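Local coordinates for conserved hypothetical protein (Agrobacterium tumefaciens, PDB 2FEX) that is of unknown function but belongs to the DJ-1/PfpI family, whose members share a glutaminase-like alpha/beta fold, at residues D94-G99 with G149-A154; A117-A122 with R143-G148. All blocks are in the same frame, centred on the assembly; numbering follows the deposited sequence.

Contact 1 (D94-G99 with G149-A154); sequences DRLVAG and GVVTAA
Gly149 O is gripped twice: Val97 N donates to it over 3.1 Å, almost in line with the carbonyl, and a water donates from 2.7 Å to the same Gly149 O. That water also donates to Arg95 O, so it links the two carbonyls next to the first backbone bond. Leu96 CA-H adds a weaker contact to the Gly149 carbonyl. From here strands 96-99 and 150-153 run parallel, 9° apart, with Val97 paired to Val150, Ala98 to Val151 and Gly99 to Thr152. Val97 and Gly99 do the bonding on one strand: Val97 O receives Val151 N, Gly99 N reaches Val151 O at 2.9 Å, and Gly99 O takes Ala153 N in a longer, more bent bond of 3.3 Å (137° at the hydrogen). With CG of Leu96 anti to the Leu96 N (chi1 173°), CD1 is carried across to within 3.7 Å of Val151 CG2, and the two side chains meet at a slant. Ala98 and Val151 share one face of the sheet, where Ala98 CB packs 3.9 Å from Val151 CB. Val97, Val150 and Thr152 project from the other face. Gly99 opens a GxCxA sequence consistent with the nucleophile elbow of this superfamily. Helix 158-168 covers the Ala98 face through Phe161 and Ile165, helix 84-92 packs on Val97 and Val150 from the other, and strands 66-69 and 145-147 flank the pair within the central sheet.

Contact 2 (A117-A122 with R143-G148); sequences AHTGNA and RAVSDG
Chi1 of Asp147 (-169°) swings CG to the far side from its backbone N, which carries OD2 to Ala117 N, and a similar torsion at Val145 lets CG1 reach the carbonyl of the same alanine. The Ala117 N to Asp147 OD2 bond is 2.9 Å long and nearly straight (168° at the hydrogen); the donor meets the anti side of the carboxylate, 16° out of its plane. Ala117 CB lies 3.7 Å from Asp147 OD2 and also touches Asp147 CB. Val145 fills the middle with both branches: CG1 sits 3.5 Å from Ala117 O and 4.0 Å from Ala117 CB, while CG2 touches Thr119 CG2 at 3.8 Å. Thr119 turns this methyl toward the valine and sends OG1 elsewhere, to Arg139 O. The CB of His118 points away from strand 145-147, and its ring hydrogen-bonds through NE2 to Tyr132 OH and through ND1 to Val116 O. Just before the strand, Arg143 NH2 bonds Arg188 O of the second subunit. The contact thus lays the loop between helices 102-109 and 123-127 against the edge strand 145-147, beside strand 150-153, with helix 158-168 packed on Ala144 and Ser146.

Overall arrangement
The centre of contact 1, in the core of the central sheet, lies about 6 Å, and that of contact 2 about 11 Å, from the chain centre; the two centres are about 8 Å apart. Contact 2 is still mostly buried, though Arg143 is exposed and Asp147 partly so. Strands 145-147 and 150-153 are consecutive antiparallel neighbours, so the sheet itself joins the contacts, with Thr152 O and Val145 N 2.9 Å apart. Thr152 OG1 makes a second link, a hydrogen bond with Thr119 N. Chemistry follows place: contact 1 relies on regular parallel backbone bonds and small apolar residues, whereas contact 2 fixes a loop with one carboxylate-to-amide bond and the two methyls of a valine.

Contact 1 (D94-G99 with G149-A154)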
ATOM      1  N   ASP A  94       3.564 -27.399  -6.083  1.00 20.71           N
ATOM      2  CA  ASP A  94       2.161 -27.140  -5.746  1.00 22.02           C
ATOM      3  C   ASP A  94       2.019 -25.992  -4.748  1.00 19.96           C
ATOM      4  O   ASP A  94       1.135 -26.017  -3.859  1.00 22.23           O
ATOM      5  CB  ASP A  94       1.489 -28.431  -5.196  1.00 24.40           C
ATOM      6  CG  ASP A  94       1.288 -29.504  -6.298  1.00 31.65           C
ATOM      7  OD1 ASP A  94       0.933 -29.127  -7.457  1.00 38.02           O
ATOM      8  OD2 ASP A  94       1.443 -30.720  -6.002  1.00 40.18           O
ATOM      9  N   ARG A  95       2.886 -24.969  -4.881  1.00 18.38           N
ATOM     10  CA  ARG A  95       2.712 -23.778  -4.074  1.00 16.13           C
ATOM     11  C   ARG A  95       1.839 -22.759  -4.800  1.00 15.77           C
ATOM     12  O   ARG A  95       1.951 -22.572  -6.025  1.00 15.70           O
ATOM     13  CB  ARG A  95       4.058 -23.081  -3.770  1.00 16.36           C
ATOM     14  CG  ARG A  95       5.085 -23.937  -3.084  1.00 16.43           C
ATOM     15  CD  ARG A  95       4.515 -24.517  -1.792  1.00 18.70           C
ATOM     16  NE  ARG A  95       5.603 -25.020  -0.990  1.00 19.07           N
ATOM     17  CZ  ARG A  95       5.418 -25.651   0.159  1.00 27.98           C
ATOM     18  NH1 ARG A  95       4.167 -25.887   0.609  1.00 29.40           N
ATOM     19  NH2 ARG A  95       6.468 -26.085   0.839  1.00 30.40           N
ATOM     20  N   LEU A  96       1.045 -22.042  -4.004  1.00 15.17           N
ATOM     21  CA  LEU A  96       0.260 -20.906  -4.506  1.00 15.04           C
ATOM     22  C   LEU A  96       1.147 -19.921  -5.268  1.00 16.02           C
ATOM     23  O   LEU A  96       2.214 -19.563  -4.760  1.00 15.05           O
ATOM     24  CB  LEU A  96      -0.324 -20.147  -3.291  1.00 15.41           C
ATOM     25  CG  LEU A  96      -1.034 -18.825  -3.563  1.00 17.25           C
ATOM     26  CD1 LEU A  96      -2.233 -19.121  -4.510  1.00 21.44           C
ATOM     27  CD2 LEU A  96      -1.547 -18.250  -2.221  1.00 18.41           C
ATOM     28  N   VAL A  97       0.707 -19.495  -6.449  1.00 14.11           N
ATOM     29  CA  VAL A  97       1.393 -18.391  -7.170  1.00 13.73           C
ATOM     30  C   VAL A  97       0.332 -17.294  -7.387  1.00 13.78           C
ATOM     31  O   VAL A  97      -0.758 -17.637  -7.835  1.00 13.57           O
ATOM     32  CB  VAL A  97       2.002 -18.850  -8.502  1.00 15.71           C
ATOM     33  CG1 VAL A  97       2.522 -17.648  -9.285  1.00 16.81           C
ATOM     34  CG2 VAL A  97       3.161 -19.795  -8.191  1.00 15.79           C
ATOM     35  N   ALA A  98       0.613 -16.035  -7.034  1.00 13.04           N
ATOM     36  CA  ALA A  98      -0.442 -14.983  -7.087  1.00 12.37           C
ATOM     37  C   ALA A  98       0.207 -13.821  -7.832  1.00 13.25           C
ATOM     38  O   ALA A  98       1.383 -13.445  -7.533  1.00 14.20           O
ATOM     39  CB  ALA A  98      -0.823 -14.515  -5.699  1.00 13.13           C
ATOM     40  N   GLY A  99      -0.543 -13.225  -8.754  1.00 12.79           N
ATOM     41  CA  GLY A  99      -0.035 -12.065  -9.491  1.00 11.87           C
ATOM     42  C   GLY A  99      -1.149 -11.066  -9.677  1.00 12.73           C
ATOM     43  O   GLY A  99      -2.282 -11.444  -9.976  1.00 12.89           O
ATOM     44  N   GLY A 149      -4.756 -23.178  -7.581  1.00 19.09           N
ATOM     45  CA  GLY A 149      -3.531 -22.688  -6.887  1.00 18.94           C
ATOM     46  C   GLY A 149      -2.934 -21.446  -7.501  1.00 17.32           C
ATOM     47  O   GLY A 149      -1.767 -21.118  -7.253  1.00 16.84           O
ATOM     48  N   VAL A 150      -3.720 -20.730  -8.308  1.00 15.07           N
ATOM     49  CA  VAL A 150      -3.257 -19.482  -8.893  1.00 14.23           C
ATOM     50  C   VAL A 150      -4.279 -18.397  -8.556  1.00 15.22           C
ATOM     51  O   VAL A 150      -5.488 -18.532  -8.803  1.00 14.24           O
ATOM     52  CB  VAL A 150      -3.165 -19.633 -10.457  1.00 14.53           C
ATOM     53  CG1 VAL A 150      -2.811 -18.275 -11.139  1.00 17.51           C
ATOM     54  CG2 VAL A 150      -2.127 -20.716 -10.826  1.00 15.40           C
ATOM     55  N   VAL A 151      -3.790 -17.304  -7.991  1.00 12.83           N
ATOM     56  CA  VAL A 151      -4.642 -16.171  -7.675  1.00 13.48           C
ATOM     57  C   VAL A 151      -4.231 -15.004  -8.602  1.00 13.20           C
ATOM     58  O   VAL A 151      -3.037 -14.685  -8.747  1.00 12.70           O
ATOM     59  CB  VAL A 151      -4.458 -15.737  -6.202  1.00 13.85           C
ATOM     60  CG1 VAL A 151      -5.192 -14.385  -5.940  1.00 15.20           C
ATOM     61  CG2 VAL A 151      -5.060 -16.858  -5.271  1.00 15.69           C
ATOM     62  N   THR A 152      -5.213 -14.363  -9.219  1.00 13.40           N
ATOM     63  CA  THR A 152      -4.954 -13.227 -10.077  1.00 12.87           C
ATOM     64  C   THR A 152      -5.937 -12.083  -9.752  1.00 13.63           C
ATOM     65  O   THR A 152      -7.007 -12.309  -9.213  1.00 13.37           O
ATOM     66  CB  THR A 152      -5.046 -13.613 -11.590  1.00 13.10           C
ATOM     67  OG1 THR A 152      -6.293 -14.298 -11.808  1.00 13.62           O
ATOM     68  CG2 THR A 152      -3.809 -14.497 -11.989  1.00 14.36           C
ATOM     69  N   ALA A 153      -5.522 -10.857 -10.087  1.00 12.42           N
ATOM     70  CA  ALA A 153      -6.341  -9.659  -9.878  1.00 12.48           C
ATOM     71  C   ALA A 153      -5.841  -8.528 -10.726  1.00 13.05           C
ATOM     72  O   ALA A 153      -4.679  -8.505 -11.158  1.00 12.61           O
ATOM     73  CB  ALA A 153      -6.240  -9.244  -8.415  1.00 13.24           C
ATOM     74  N   ALA A 154      -6.759  -7.577 -10.943  1.00 13.63           N
ATOM     75  CA  ALA A 154      -6.402  -6.314 -11.586  1.00 12.46           C
ATOM     76  C   ALA A 154      -5.727  -5.472 -10.466  1.00 12.55           C
ATOM     77  O   ALA A 154      -5.977  -5.708  -9.249  1.00 12.48           O
ATOM     78  CB  ALA A 154      -7.669  -5.656 -12.039  1.00 12.16           C
TER
HETATM   79  O   HOH W   1      -0.027 -23.170  -7.742  1.00 28.33           O

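Contact 2 (A117-A122 with R143-G148)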
ATOM      1  N   ALA A 117      -9.114 -20.719 -14.117  1.00 18.13           N
ATOM      2  CA  ALA A 117      -9.894 -19.483 -14.125  1.00 17.06           C
ATOM      3  C   ALA A 117      -8.983 -18.375 -13.574  1.00 16.47           C
ATOM      4  O   ALA A 117      -8.174 -18.620 -12.660  1.00 16.38           O
ATOM      5  CB  ALA A 117     -11.164 -19.632 -13.279  1.00 19.70           C
ATOM      6  N   HIS A 118      -9.098 -17.176 -14.153  1.00 14.68           N
ATOM      7  CA  HIS A 118      -8.200 -16.057 -13.755  1.00 14.85           C
ATOM      8  C   HIS A 118      -8.797 -14.737 -14.244  1.00 14.39           C
ATOM      9  O   HIS A 118      -9.799 -14.722 -14.958  1.00 15.35           O
ATOM     10  CB  HIS A 118      -6.831 -16.238 -14.398  1.00 13.97           C
ATOM     11  CG  HIS A 118      -6.888 -16.279 -15.907  1.00 13.27           C
ATOM     12  ND1 HIS A 118      -7.047 -17.450 -16.626  1.00 17.10           N
ATOM     13  CD2 HIS A 118      -6.873 -15.274 -16.812  1.00 15.18           C
ATOM     14  CE1 HIS A 118      -7.161 -17.160 -17.917  1.00 17.28           C
ATOM     15  NE2 HIS A 118      -7.072 -15.841 -18.056  1.00 16.46           N
ATOM     16  N   THR A 119      -8.179 -13.631 -13.824  1.00 14.02           N
ATOM     17  CA  THR A 119      -8.553 -12.335 -14.332  1.00 14.09           C
ATOM     18  C   THR A 119      -7.246 -11.514 -14.453  1.00 13.54           C
ATOM     19  O   THR A 119      -6.127 -12.083 -14.452  1.00 14.28           O
ATOM     20  CB  THR A 119      -9.616 -11.647 -13.444  1.00 14.56           C
ATOM     21  OG1 THR A 119     -10.157 -10.476 -14.098  1.00 14.87           O
ATOM     22  CG2 THR A 119      -9.034 -11.299 -12.036  1.00 14.55           C
ATOM     23  N   GLY A 120      -7.413 -10.215 -14.663  1.00 13.31           N
ATOM     24  CA  GLY A 120      -6.234  -9.351 -14.929  1.00 13.75           C
ATOM     25  C   GLY A 120      -6.748  -7.934 -15.057  1.00 13.35           C
ATOM     26  O   GLY A 120      -7.944  -7.616 -14.749  1.00 13.41           O
ATOM     27  N   ASN A 121      -5.889  -7.054 -15.551  1.00 13.15           N
ATOM     28  CA  ASN A 121      -6.360  -5.678 -15.785  1.00 14.01           C
ATOM     29  C   ASN A 121      -7.342  -5.618 -16.940  1.00 15.01           C
ATOM     30  O   ASN A 121      -8.264  -4.766 -16.925  1.00 16.63           O
ATOM     31  CB  ASN A 121      -5.171  -4.777 -16.094  1.00 15.05           C
ATOM     32  CG  ASN A 121      -4.369  -4.461 -14.857  1.00 16.79           C
ATOM     33  OD1 ASN A 121      -4.897  -4.511 -13.733  1.00 15.56           O
ATOM     34  ND2 ASN A 121      -3.063  -4.150 -15.056  1.00 17.33           N
ATOM     35  N   ALA A 122      -7.123  -6.493 -17.921  1.00 15.40           N
ATOM     36  CA  ALA A 122      -7.999  -6.647 -19.094  1.00 15.98           C
ATOM     37  C   ALA A 122      -7.584  -7.911 -19.847  1.00 16.51           C
ATOM     38  O   ALA A 122      -6.390  -8.316 -19.777  1.00 15.34           O
ATOM     39  CB  ALA A 122      -7.796  -5.448 -20.033  1.00 18.39           C
ATOM     40  N   ARG A 143     -13.383  -8.392  -8.957  1.00 17.26           N
ATOM     41  CA  ARG A 143     -12.663  -8.990  -7.790  1.00 16.37           C
ATOM     42  C   ARG A 143     -11.650 -10.034  -8.248  1.00 16.34           C
ATOM     43  O   ARG A 143     -11.791 -10.647  -9.317  1.00 16.41           O
ATOM     44  CB  ARG A 143     -13.630  -9.611  -6.781  1.00 16.99           C
ATOM     45  CG  ARG A 143     -14.551  -8.533  -6.113  1.00 19.06           C
ATOM     46  CD  ARG A 143     -15.513  -9.238  -5.213  1.00 23.59           C
ATOM     47  NE  ARG A 143     -16.482  -8.283  -4.703  1.00 29.17           N
ATOM     48  CZ  ARG A 143     -17.038  -8.369  -3.505  1.00 37.50           C
ATOM     49  NH1 ARG A 143     -16.720  -9.387  -2.702  1.00 40.03           N
ATOM     50  NH2 ARG A 143     -17.897  -7.431  -3.111  1.00 38.20           N
ATOM     51  N   ALA A 144     -10.636 -10.268  -7.398  1.00 14.69           N
ATOM     52  CA  ALA A 144      -9.629 -11.314  -7.645  1.00 14.74           C
ATOM     53  C   ALA A 144     -10.261 -12.674  -7.902  1.00 14.33           C
ATOM     54  O   ALA A 144     -11.376 -12.996  -7.371  1.00 16.02           O
ATOM     55  CB  ALA A 144      -8.710 -11.449  -6.430  1.00 14.88           C
ATOM     56  N   VAL A 145      -9.547 -13.487  -8.660  1.00 13.66           N
ATOM     57  CA  VAL A 145      -9.959 -14.857  -8.936  1.00 15.21           C
ATOM     58  C   VAL A 145      -8.923 -15.833  -8.360  1.00 15.62           C
ATOM     59  O   VAL A 145      -7.693 -15.571  -8.379  1.00 16.23           O
ATOM     60  CB  VAL A 145     -10.088 -15.046 -10.428  1.00 14.77           C
ATOM     61  CG1 VAL A 145     -10.302 -16.565 -10.827  1.00 18.41           C
ATOM     62  CG2 VAL A 145     -11.218 -14.209 -10.983  1.00 17.67           C
ATOM     63  N   SER A 146      -9.437 -16.920  -7.792  1.00 16.87           N
ATOM     64  CA  SER A 146      -8.578 -18.007  -7.304  1.00 16.89           C
ATOM     65  C   SER A 146      -9.029 -19.338  -7.898  1.00 18.03           C
ATOM     66  O   SER A 146     -10.206 -19.757  -7.705  1.00 18.10           O
ATOM     67  CB  SER A 146      -8.653 -18.083  -5.786  1.00 17.79           C
ATOM     68  OG  SER A 146      -7.774 -19.097  -5.327  1.00 19.03           O
ATOM     69  N   ASP A 147      -8.108 -20.035  -8.538  1.00 17.14           N
ATOM     70  CA  ASP A 147      -8.424 -21.344  -9.113  1.00 18.42           C
ATOM     71  C   ASP A 147      -7.123 -22.121  -9.347  1.00 18.44           C
ATOM     72  O   ASP A 147      -6.117 -21.565  -9.813  1.00 17.85           O
ATOM     73  CB  ASP A 147      -9.146 -21.176 -10.449  1.00 18.68           C
ATOM     74  CG  ASP A 147      -9.730 -22.488 -10.974  1.00 24.29           C
ATOM     75  OD1 ASP A 147     -10.285 -23.283 -10.157  1.00 24.10           O
ATOM     76  OD2 ASP A 147      -9.616 -22.749 -12.178  1.00 22.45           O
ATOM     77  N   GLY A 148      -7.144 -23.417  -9.045  1.00 20.19           N
ATOM     78  CA  GLY A 148      -6.012 -24.283  -9.348  1.00 20.21           C
ATOM     79  C   GLY A 148      -4.690 -23.866  -8.721  1.00 20.65           C
ATOM     80  O   GLY A 148      -3.637 -24.195  -9.265  1.00 21.89           O
TER